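Local coordinates for protein LysR family transcriptional regulator (Vibrio vulnificus, PDB 5B7H) that probably binds DNA and controls transcription in response to hydrogen peroxide as a LysR-type regulator, represented here by its regulatory domain, at residues A[22-27]-A[49-54]; A[118-123]-A[145-150]. The protein carries 1 engineered substitution. All coordinates share one frame; numbering follows the deposited sequence.

Contact 1 of 2, residues A[22-27]-A[49-54]. With SO4 (sulfate ion), chain C.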
loop_
_atom_site.group_PDB
_atom_site.type_symbol
_atom_site.label_atom_id
_atom_site.label_comp_id
_atom_site.label_asym_id
_atom_site.label_seq_id
_atom_site.Cartn_x
_atom_site.Cartn_y
_atom_site.Cartn_z
ATOM N N CYS A 22 3.999 -9.486 -7.254
ATOM C CA CYS A 22 3.615 -9.825 -5.897
ATOM C C CYS A 22 2.316 -9.124 -5.525
ATOM O O CYS A 22 2.037 -8.030 -6.022
ATOM C CB CYS A 22 4.753 -9.376 -4.970
ATOM S SG CYS A 22 4.599 -9.927 -3.227
ATOM N N ILE A 23 1.504 -9.771 -4.689
ATOM C CA ILE A 23 0.184 -9.244 -4.298
ATOM C C ILE A 23 0.258 -8.130 -3.262
ATOM O O ILE A 23 1.230 -8.027 -2.485
ATOM C CB ILE A 23 -0.754 -10.363 -3.800
ATOM C CG1 ILE A 23 -0.151 -11.067 -2.603
ATOM C CG2 ILE A 23 -1.021 -11.354 -4.975
ATOM C CD1 ILE A 23 -1.166 -12.054 -1.963
ATOM N N PRO A 24 -0.776 -7.282 -3.197
ATOM C CA PRO A 24 -0.702 -6.116 -2.307
ATOM C C PRO A 24 -0.557 -6.430 -0.822
ATOM O O PRO A 24 -0.041 -5.569 -0.113
ATOM C CB PRO A 24 -2.023 -5.380 -2.578
ATOM C CG PRO A 24 -2.367 -5.781 -3.963
ATOM C CD PRO A 24 -1.960 -7.234 -4.067
ATOM N N THR A 25 -1.033 -7.579 -0.309
ATOM C CA THR A 25 -0.879 -7.863 1.133
ATOM C C THR A 25 0.413 -8.602 1.448
ATOM O O THR A 25 0.594 -9.058 2.595
ATOM C CB THR A 25 -2.087 -8.632 1.689
ATOM O OG1 THR A 25 -2.226 -9.911 1.049
ATOM C CG2 THR A 25 -3.369 -7.804 1.506
ATOM N N ILE A 26 1.309 -8.773 0.466
ATOM C CA ILE A 26 2.652 -9.283 0.707
ATOM C C ILE A 26 3.697 -8.243 0.332
ATOM O O ILE A 26 4.642 -8.005 1.093
ATOM C CB ILE A 26 2.911 -10.604 -0.065
ATOM C CG1 ILE A 26 1.949 -11.713 0.389
ATOM C CG2 ILE A 26 4.378 -11.022 0.119
ATOM C CD1 ILE A 26 2.122 -12.991 -0.453
ATOM N N ALA A 27 3.519 -7.588 -0.821
ATOM C CA ALA A 27 4.578 -6.759 -1.414
ATOM C C ALA A 27 5.167 -5.705 -0.479
ATOM O O ALA A 27 6.408 -5.608 -0.422
ATOM C CB ALA A 27 4.079 -6.113 -2.711
ATOM N N LEU A 49 9.893 -4.941 -10.262
ATOM C CA LEU A 49 8.801 -5.373 -9.398
ATOM C C LEU A 49 7.467 -4.884 -9.928
ATOM O O LEU A 49 7.350 -3.724 -10.366
ATOM C CB LEU A 49 8.975 -4.870 -7.941
ATOM C CG LEU A 49 10.222 -5.411 -7.250
ATOM C CD1 LEU A 49 10.292 -4.725 -5.880
ATOM C CD2 LEU A 49 10.040 -6.892 -7.034
ATOM N N ARG A 50 6.444 -5.734 -9.844
ATOM C CA ARG A 50 5.068 -5.385 -10.189
ATOM C C ARG A 50 4.141 -5.798 -9.071
ATOM O O ARG A 50 4.206 -6.944 -8.605
ATOM C CB ARG A 50 4.685 -6.164 -11.460
ATOM C CG ARG A 50 3.198 -6.215 -11.740
ATOM C CD ARG A 50 2.685 -4.967 -12.351
ATOM N NE ARG A 50 3.530 -4.598 -13.481
ATOM C CZ ARG A 50 3.509 -5.170 -14.696
ATOM N NH1 ARG A 50 2.652 -6.173 -14.990
ATOM N NH2 ARG A 50 4.377 -4.742 -15.631
ATOM N N GLU A 51 3.307 -4.881 -8.589
ATOM C CA GLU A 51 2.313 -5.187 -7.579
ATOM C C GLU A 51 0.948 -5.192 -8.253
ATOM O O GLU A 51 0.573 -4.227 -8.943
ATOM C CB GLU A 51 2.375 -4.154 -6.441
ATOM C CG GLU A 51 1.336 -4.441 -5.373
ATOM C CD GLU A 51 1.427 -3.491 -4.169
ATOM O OE1 GLU A 51 0.333 -3.069 -3.704
ATOM O OE2 GLU A 51 2.534 -3.153 -3.728
ATOM N N ASP A 52 0.188 -6.272 -8.048
ATOM C CA ASP A 52 -1.114 -6.366 -8.721
ATOM C C ASP A 52 -1.883 -7.486 -8.027
ATOM O O ASP A 52 -1.318 -8.226 -7.216
ATOM C CB ASP A 52 -1.004 -6.612 -10.246
ATOM C CG ASP A 52 -2.166 -5.992 -11.069
ATOM O OD1 ASP A 52 -1.939 -5.759 -12.294
ATOM O OD2 ASP A 52 -3.303 -5.757 -10.518
ATOM N N THR A 53 -3.182 -7.582 -8.386
ATOM C CA THR A 53 -4.094 -8.624 -7.895
ATOM C C THR A 53 -3.631 -9.991 -8.402
ATOM O O THR A 53 -3.022 -10.081 -9.465
ATOM C CB THR A 53 -5.523 -8.400 -8.518
ATOM O OG1 THR A 53 -5.615 -8.772 -9.949
ATOM C CG2 THR A 53 -5.938 -7.122 -8.416
ATOM N N THR A 54 -4.029 -11.056 -7.683
ATOM C CA THR A 54 -3.655 -12.425 -8.095
ATOM C C THR A 54 -4.021 -12.721 -9.552
ATOM O O THR A 54 -3.182 -13.191 -10.328
ATOM C CB THR A 54 -4.301 -13.455 -7.159
ATOM O OG1 THR A 54 -3.789 -13.287 -5.848
ATOM C CG2 THR A 54 -4.001 -14.896 -7.603
HETATM S S SO4 C . -4.444 -9.375 -1.734
HETATM O O1 SO4 C . -4.634 -10.497 -2.750
HETATM O O2 SO4 C . -5.325 -9.711 -0.587
HETATM O O3 SO4 C . -3.031 -9.320 -1.410
HETATM O O4 SO4 C . -4.852 -8.129 -2.347
HETATM O O HOH W 1 -0.091 -2.752 -0.932
#
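Cys22 and Glu51 pair as neighbours on parallel strands, and two backbone bonds hold the pair. Cys22 N gives its hydrogen to Arg50 O at 2.9 Å, the donor lying nearly on the line of the C=O bond (171°). Asp52 N reaches Cys22 O over a longer 3.3 Å, and CA-H...O contacts supplement the bridge, the straighter running from Ile23 CA to Asp52 O (3.4 Å).

The side-chain packing depends on Glu51. With CG anti to the backbone N (chi1 179°) and the chain extended beyond it, the side chain crosses Pro24 at an angle, OE1 lying 3.5 Å from Pro24 CB, and reaches the small methyl of Ala27. Its polar end is occupied as well: water 1 joins OE1 to Pro24 O, and OE2 is hydrogen-bonded to Ser148 of the second subunit. Branched Ile23 faces two ways, CG2 running beside Thr54 with 3.5 Å to its OG1, and CD1 lying 3.4 Å from sulfate O3.

Polar groups order both segments. Ile23 O takes both Ile26 N and Ala27 N, while Thr25 offers two donors, N and OG1, to the same sulfate O3, OG1 at 2.7 Å; Arg192 also binds this hydroxyl. The ion probably came from the crystallisation liquor. Asp52 OD2 accepts from Thr53 N at 2.8 Å, and Thr53 is the N-cap of helix 54-62.

Strand 16-22, helix 27-41 and strand 45-51 form a beta-alpha-beta crossover, part of the periplasmic-binding-protein-like fold of LysR regulatory domains.

Contact 2 of 2, residues A[118-123]-A[145-150]; sequences LLEKEH and SATSLH. With SO4 (sulfate ion), chain C.
Leu119 and Ala146 form a single backbone bridge, and the tight part of the contact surrounds it. Ala146 N gives a hydrogen to Leu118 O at 3.0 Å, and Glu120 N returns one to Ala146 O at 2.9 Å, in the carbonyl plane. Leu119 CG lies anti to its own carbonyl carbon (chi1 -63°), which carries CD2 onto the main chain ahead of helix 149-157, 3.4 Å from Ser148 C and 3.8 Å from Ala146 CB. A methyl as small as that of Ala146 suits this buried spot, which Leu152 also lines. Glu120 CG packs just as closely, 3.4 Å from Ser145 CB.

Farther out the contact is looser and wetter. Glu120 runs alongside Thr147, its OE2 3.6 Å from Thr147 CG2. Water 2 donates a long bond to Glu120 OE1 and meets His123 NE2 in the plane of the ring at 2.6 Å. Thr147 OG1 is hydrogen-bonded to the backbone N of Glu51 of the second subunit.

ND1 of the same ring donates to sulfate O4 over a short 2.5 Å. Imidazole, with its two nitrogens, can therefore join water to anion: one donor is directed at a spot holding sulfate, probably from the crystallisation liquor, next to the engineered Ser124.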
loop_
_atom_site.group_PDB
_atom_site.type_symbol
_atom_site.label_atom_id
_atom_site.label_comp_id
_atom_site.label_asym_id
_atom_site.label_seq_id
_atom_site.Cartn_x
_atom_site.Cartn_y
_atom_site.Cartn_z
ATOM N N LEU A 118 -13.753 -6.756 5.920
ATOM C CA LEU A 118 -12.907 -7.567 5.039
ATOM C C LEU A 118 -12.643 -6.817 3.747
ATOM O O LEU A 118 -13.459 -5.995 3.321
ATOM C CB LEU A 118 -13.599 -8.870 4.612
ATOM C CG LEU A 118 -13.913 -9.769 5.820
ATOM C CD1 LEU A 118 -14.844 -10.905 5.396
ATOM C CD2 LEU A 118 -12.637 -10.332 6.471
ATOM N N LEU A 119 -11.489 -7.105 3.132
ATOM C CA LEU A 119 -11.257 -6.634 1.775
ATOM C C LEU A 119 -12.255 -7.255 0.795
ATOM O O LEU A 119 -12.766 -8.377 0.990
ATOM C CB LEU A 119 -9.852 -7.018 1.296
ATOM C CG LEU A 119 -8.731 -6.375 2.104
ATOM C CD1 LEU A 119 -7.393 -7.062 1.786
ATOM C CD2 LEU A 119 -8.600 -4.831 1.808
ATOM N N GLU A 120 -12.520 -6.523 -0.291
ATOM C CA GLU A 120 -13.277 -7.059 -1.425
ATOM C C GLU A 120 -12.576 -8.326 -2.009
ATOM O O GLU A 120 -11.383 -8.532 -1.824
ATOM C CB GLU A 120 -13.290 -6.028 -2.548
ATOM C CG GLU A 120 -13.966 -4.721 -2.260
ATOM C CD GLU A 120 -13.979 -3.805 -3.506
ATOM O OE1 GLU A 120 -13.135 -4.047 -4.417
ATOM O OE2 GLU A 120 -14.826 -2.862 -3.569
ATOM N N LYS A 121 -13.287 -9.054 -2.911
ATOM C CA LYS A 121 -12.930 -10.426 -3.355
ATOM C C LYS A 121 -11.725 -10.510 -4.298
ATOM O O LYS A 121 -11.036 -11.541 -4.318
ATOM C CB LYS A 121 -14.146 -11.094 -4.011
ATOM C CG LYS A 121 -15.415 -11.151 -3.132
ATOM C CD LYS A 121 -15.093 -11.163 -1.608
ATOM C CE LYS A 121 -16.354 -11.479 -0.764
ATOM N NZ LYS A 121 -16.145 -11.827 0.702
ATOM N N GLU A 122 -11.380 -9.444 -5.017
ATOM C CA GLU A 122 -10.135 -9.493 -5.800
ATOM C C GLU A 122 -8.911 -9.774 -4.922
ATOM O O GLU A 122 -7.871 -10.211 -5.448
ATOM C CB GLU A 122 -9.930 -8.212 -6.630
ATOM C CG GLU A 122 -10.797 -8.182 -7.906
ATOM C CD GLU A 122 -10.366 -9.239 -8.923
ATOM O OE1 GLU A 122 -9.140 -9.369 -9.153
ATOM O OE2 GLU A 122 -11.242 -9.952 -9.476
ATOM N N HIS A 123 -9.062 -9.610 -3.598
ATOM C CA HIS A 123 -8.009 -9.805 -2.615
ATOM C C HIS A 123 -8.042 -11.222 -2.038
ATOM O O HIS A 123 -9.038 -11.699 -1.448
ATOM C CB HIS A 123 -8.125 -8.758 -1.516
ATOM C CG HIS A 123 -8.089 -7.355 -2.050
ATOM N ND1 HIS A 123 -6.920 -6.677 -2.298
ATOM C CD2 HIS A 123 -9.098 -6.540 -2.442
ATOM C CE1 HIS A 123 -7.215 -5.489 -2.814
ATOM N NE2 HIS A 123 -8.528 -5.385 -2.897
ATOM N N SER A 145 -17.109 -3.144 2.079
ATOM C CA SER A 145 -15.845 -3.818 1.843
ATOM C C SER A 145 -14.700 -2.829 1.735
ATOM O O SER A 145 -14.824 -1.774 1.108
ATOM C CB SER A 145 -15.914 -4.614 0.552
ATOM O OG SER A 145 -16.949 -5.579 0.639
ATOM N N ALA A 146 -13.569 -3.209 2.312
ATOM C CA ALA A 146 -12.352 -2.423 2.223
ATOM C C ALA A 146 -11.639 -2.682 0.906
ATOM O O ALA A 146 -11.823 -3.713 0.256
ATOM C CB ALA A 146 -11.382 -2.746 3.385
ATOM N N THR A 147 -10.835 -1.711 0.498
ATOM C CA THR A 147 -10.119 -1.803 -0.766
ATOM C C THR A 147 -8.596 -1.766 -0.618
ATOM O O THR A 147 -7.896 -1.884 -1.623
ATOM C CB THR A 147 -10.637 -0.704 -1.701
ATOM O OG1 THR A 147 -10.793 0.479 -0.896
ATOM C CG2 THR A 147 -12.021 -1.089 -2.164
ATOM N N SER A 148 -8.064 -1.652 0.593
ATOM C CA SER A 148 -6.623 -1.817 0.802
ATOM C C SER A 148 -6.413 -2.240 2.254
ATOM O O SER A 148 -7.233 -1.934 3.144
ATOM C CB SER A 148 -5.848 -0.511 0.508
ATOM O OG SER A 148 -6.050 0.464 1.527
ATOM N N LEU A 149 -5.304 -2.950 2.503
ATOM C CA LEU A 149 -5.068 -3.367 3.869
ATOM C C LEU A 149 -4.843 -2.150 4.788
ATOM O O LEU A 149 -5.275 -2.191 5.951
ATOM C CB LEU A 149 -3.842 -4.288 3.866
ATOM C CG LEU A 149 -3.472 -4.951 5.214
ATOM C CD1 LEU A 149 -4.601 -5.757 5.772
ATOM C CD2 LEU A 149 -2.212 -5.846 5.076
ATOM N N HIS A 150 -4.179 -1.078 4.308
ATOM C CA HIS A 150 -3.965 0.076 5.190
ATOM C C HIS A 150 -5.277 0.708 5.591
ATOM O O HIS A 150 -5.458 1.096 6.758
ATOM C CB HIS A 150 -3.142 1.129 4.462
ATOM C CG HIS A 150 -1.850 0.596 3.977
ATOM N ND1 HIS A 150 -1.725 -0.036 2.752
ATOM C CD2 HIS A 150 -0.638 0.530 4.576
ATOM C CE1 HIS A 150 -0.473 -0.447 2.611
ATOM N NE2 HIS A 150 0.205 -0.121 3.705
HETATM S S SO4 C . -4.444 -9.375 -1.734
HETATM O O1 SO4 C . -4.634 -10.497 -2.750
HETATM O O2 SO4 C . -5.325 -9.711 -0.587
HETATM O O3 SO4 C . -3.031 -9.320 -1.410
HETATM O O4 SO4 C . -4.852 -8.129 -2.347
HETATM O O HOH W 2 -10.042 -3.452 -3.861
#

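From the N terminus, contact 1 closes the loop from strand 16-22 through helix 27-41 to strand 45-51; contact 2 later closes the one from 118-123 through helix 124-132 to 145-150. The two lie in series, neither nesting nor crossing, with centres about 13 Å apart. Contact 1 joins the ends of two parallel strands, contact 2 the loop before helix 124-132 to the start of helix 149-157. They touch by packing, as where Thr25 CG2 lies 4.1 Å from Leu119 CD1, and share the sulfate, which Ser124 N and Leu125 N also bind. Across the dimer, Glu51 bonds through its backbone N to Thr147 OG1 and through OE2 to Ser148 OG, both of the second subunit.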